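Glucocorticoid Modulatory Element Binding protein-1 (Homo sapiens, PDB 1OQJ) binds glucocorticoid modulatory elements in the tyrosine aminotransferase promoter and increases sensitivity to low glucocorticoid concentrations; this fragment is its zinc-binding SAND domain. Local coordinates at residues Y10-G15 with K46-L51. Numbering follows the deposited sequence.
Sequences YPITCG and KHFVHL
Phe-48, reaching out from helix 46-51, lays the far end of its ring against Cys-14 and Ile-12 of strand 10-14, a compact example of a helix packed on a strand largely through one aromatic side chain, with Val-49 alongside. The CG of Phe-48 stands anti to its backbone N (chi1 173°), which carries the ring out toward the strand. There Cys-14 CB approaches the CE2–CZ side obliquely, 3.5 Å from Phe-48 CE2. The Cys-14 sulfur continues past the ring toward the helix, 5.4 Å from the ring centroid and 28° off its normal, an oblique sulfur-aromatic contact. Cys-14 SG ends 4.0 Å from Val-49 CA. Ile-12, two residues back on the same strand face, brings its CD1 tip to 4.0 Å from Phe-48 CE2, the isoleucine and phenylalanine side chains running past one another and pointing opposite ways. The backbone carbon Thr-13 C faces the rim of the ring, close to the ring plane. The contact is apolar, and four of its five touching residues are buried. Within the SAND fold, the neighbouring strand 17-22 adds Ser-17 and Ala-19 against Phe-48, whose ring also meets Phe-38 edge-to-face; Val-49 packs on Trp-60 and Ala-63 of helix 60-63, while Cys-14 touches the DNA-binding Lys-54.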
ATOM      1  N   TYR A  10       7.626   3.660   4.068  1.00  6.99           N
ATOM      2  CA  TYR A  10       7.563   2.568   5.032  1.00  6.63           C
ATOM      3  C   TYR A  10       7.916   1.251   4.364  1.00  7.38           C
ATOM      4  O   TYR A  10       7.542   1.009   3.213  1.00  7.75           O
ATOM      5  CB  TYR A  10       6.161   2.419   5.628  1.00  8.31           C
ATOM      6  CG  TYR A  10       5.725   3.559   6.506  1.00  8.54           C
ATOM      7  CD1 TYR A  10       5.005   4.626   5.983  1.00 10.21           C
ATOM      8  CD2 TYR A  10       6.041   3.573   7.861  1.00 10.87           C
ATOM      9  CE1 TYR A  10       4.606   5.687   6.791  1.00 10.39           C
ATOM     10  CE2 TYR A  10       5.651   4.624   8.678  1.00  9.92           C
ATOM     11  CZ  TYR A  10       4.934   5.678   8.136  1.00 11.04           C
ATOM     12  OH  TYR A  10       4.551   6.730   8.939  1.00 13.32           O
ATOM     13  N   PRO A  11       8.659   0.392   5.069  1.00  8.01           N
ATOM     14  CA  PRO A  11       9.029  -0.907   4.508  1.00  8.15           C
ATOM     15  C   PRO A  11       7.796  -1.802   4.629  1.00  8.96           C
ATOM     16  O   PRO A  11       7.174  -1.868   5.697  1.00  9.12           O
ATOM     17  CB  PRO A  11      10.175  -1.359   5.414  1.00  8.18           C
ATOM     18  CG  PRO A  11       9.789  -0.777   6.746  1.00  8.33           C
ATOM     19  CD  PRO A  11       9.314   0.617   6.370  1.00  8.34           C
ATOM     20  N   ILE A  12       7.428  -2.467   3.538  1.00  7.33           N
ATOM     21  CA  ILE A  12       6.263  -3.348   3.551  1.00  9.16           C
ATOM     22  C   ILE A  12       6.618  -4.716   2.989  1.00  8.86           C
ATOM     23  O   ILE A  12       7.686  -4.903   2.402  1.00  8.64           O
ATOM     24  CB  ILE A  12       5.091  -2.769   2.717  1.00  8.43           C
ATOM     25  CG1 ILE A  12       5.517  -2.579   1.257  1.00  8.18           C
ATOM     26  CG2 ILE A  12       4.620  -1.448   3.332  1.00  8.87           C
ATOM     27  CD1 ILE A  12       4.383  -2.157   0.327  1.00  9.31           C
ATOM     28  N   THR A  13       5.720  -5.674   3.185  1.00  7.30           N
ATOM     29  CA  THR A  13       5.922  -7.022   2.678  1.00  8.52           C
ATOM     30  C   THR A  13       4.602  -7.599   2.195  1.00  8.29           C
ATOM     31  O   THR A  13       3.525  -7.069   2.475  1.00  9.48           O
ATOM     32  CB  THR A  13       6.458  -7.983   3.762  1.00  8.50           C
ATOM     33  OG1 THR A  13       5.466  -8.150   4.787  1.00 10.07           O
ATOM     34  CG2 THR A  13       7.738  -7.441   4.376  1.00  9.54           C
ATOM     35  N   CYS A  14       4.708  -8.678   1.436  1.00  9.66           N
ATOM     36  CA  CYS A  14       3.551  -9.409   0.947  1.00  9.10           C
ATOM     37  C   CYS A  14       4.124 -10.784   0.688  1.00 12.17           C
ATOM     38  O   CYS A  14       5.005 -10.943  -0.153  1.00 10.72           O
ATOM     39  CB  CYS A  14       2.988  -8.821  -0.344  1.00 10.01           C
ATOM     40  SG  CYS A  14       1.489  -9.700  -0.862  1.00 11.72           S
ATOM     41  N   GLY A  15       3.638 -11.774   1.426  1.00 13.00           N
ATOM     42  CA  GLY A  15       4.178 -13.107   1.266  1.00 13.38           C
ATOM     43  C   GLY A  15       5.631 -13.017   1.691  1.00 13.43           C
ATOM     44  O   GLY A  15       5.929 -12.528   2.781  1.00 14.22           O
ATOM     45  N   LYS A  46      -1.812  -3.341  -6.224  1.00  9.83           N
ATOM     46  CA  LYS A  46      -2.427  -4.488  -6.884  1.00 10.20           C
ATOM     47  C   LYS A  46      -1.367  -5.325  -7.589  1.00 10.61           C
ATOM     48  O   LYS A  46      -1.375  -6.554  -7.499  1.00 11.01           O
ATOM     49  CB  LYS A  46      -3.481  -4.036  -7.900  1.00 11.38           C
ATOM     50  CG  LYS A  46      -4.253  -5.195  -8.519  1.00 14.57           C
ATOM     51  CD  LYS A  46      -5.314  -4.713  -9.495  1.00 17.49           C
ATOM     52  CE  LYS A  46      -6.181  -5.872  -9.967  1.00 22.92           C
ATOM     53  NZ  LYS A  46      -7.192  -5.451 -10.977  1.00 26.58           N
ATOM     54  N   HIS A  47      -0.447  -4.665  -8.286  1.00 10.34           N
ATOM     55  CA  HIS A  47       0.603  -5.392  -8.988  1.00  9.53           C
ATOM     56  C   HIS A  47       1.612  -6.007  -8.029  1.00  9.64           C
ATOM     57  O   HIS A  47       2.057  -7.138  -8.236  1.00  8.98           O
ATOM     58  CB  HIS A  47       1.293  -4.480 -10.001  1.00 10.26           C
ATOM     59  CG  HIS A  47       0.448  -4.186 -11.202  1.00 10.90           C
ATOM     60  ND1 HIS A  47       0.781  -3.232 -12.138  1.00 11.83           N
ATOM     61  CD2 HIS A  47      -0.718  -4.736 -11.624  1.00 12.18           C
ATOM     62  CE1 HIS A  47      -0.142  -3.205 -13.084  1.00 13.37           C
ATOM     63  NE2 HIS A  47      -1.062  -4.107 -12.796  1.00 12.39           N
ATOM     64  N   PHE A  48       1.972  -5.279  -6.976  1.00  9.47           N
ATOM     65  CA  PHE A  48       2.908  -5.819  -6.001  1.00  9.67           C
ATOM     66  C   PHE A  48       2.327  -7.103  -5.408  1.00  9.24           C
ATOM     67  O   PHE A  48       3.004  -8.128  -5.332  1.00 10.05           O
ATOM     68  CB  PHE A  48       3.158  -4.800  -4.888  1.00  8.86           C
ATOM     69  CG  PHE A  48       3.987  -5.330  -3.755  1.00  8.20           C
ATOM     70  CD1 PHE A  48       5.222  -5.930  -4.000  1.00  8.26           C
ATOM     71  CD2 PHE A  48       3.538  -5.232  -2.439  1.00  7.23           C
ATOM     72  CE1 PHE A  48       6.002  -6.427  -2.953  1.00  8.59           C
ATOM     73  CE2 PHE A  48       4.308  -5.722  -1.381  1.00  7.14           C
ATOM     74  CZ  PHE A  48       5.543  -6.321  -1.642  1.00  8.33           C
ATOM     75  N   VAL A  49       1.067  -7.038  -4.992  1.00 10.18           N
ATOM     76  CA  VAL A  49       0.394  -8.190  -4.408  1.00  9.97           C
ATOM     77  C   VAL A  49       0.354  -9.364  -5.384  1.00  9.68           C
ATOM     78  O   VAL A  49       0.549 -10.516  -4.989  1.00 10.14           O
ATOM     79  CB  VAL A  49      -1.042  -7.815  -3.968  1.00  8.49           C
ATOM     80  CG1 VAL A  49      -1.827  -9.068  -3.581  1.00 10.32           C
ATOM     81  CG2 VAL A  49      -0.979  -6.854  -2.788  1.00 10.95           C
ATOM     82  N   HIS A  50       0.118  -9.074  -6.660  1.00  9.84           N
ATOM     83  CA  HIS A  50       0.068 -10.137  -7.649  1.00 11.32           C
ATOM     84  C   HIS A  50       1.420 -10.814  -7.802  1.00 11.52           C
ATOM     85  O   HIS A  50       1.512 -12.043  -7.802  1.00 11.73           O
ATOM     86  CB  HIS A  50      -0.361  -9.609  -9.008  1.00 12.01           C
ATOM     87  CG  HIS A  50      -0.541 -10.695 -10.019  1.00 12.15           C
ATOM     88  ND1 HIS A  50      -1.652 -11.510 -10.037  1.00 13.28           N
ATOM     89  CD2 HIS A  50       0.292 -11.172 -10.973  1.00 12.55           C
ATOM     90  CE1 HIS A  50      -1.494 -12.444 -10.957  1.00 13.56           C
ATOM     91  NE2 HIS A  50      -0.322 -12.262 -11.540  1.00 13.10           N
ATOM     92  N   LEU A  51       2.466 -10.006  -7.943  1.00 11.63           N
ATOM     93  CA  LEU A  51       3.815 -10.531  -8.107  1.00 10.14           C
ATOM     94  C   LEU A  51       4.278 -11.292  -6.872  1.00 11.25           C
ATOM     95  O   LEU A  51       5.090 -12.217  -6.971  1.00 13.01           O
ATOM     96  CB  LEU A  51       4.789  -9.390  -8.423  1.00 10.13           C
ATOM     97  CG  LEU A  51       4.548  -8.698  -9.766  1.00 10.12           C
ATOM     98  CD1 LEU A  51       5.485  -7.510  -9.917  1.00 10.23           C
ATOM     99  CD2 LEU A  51       4.767  -9.699 -10.900  1.00 10.61           C
TER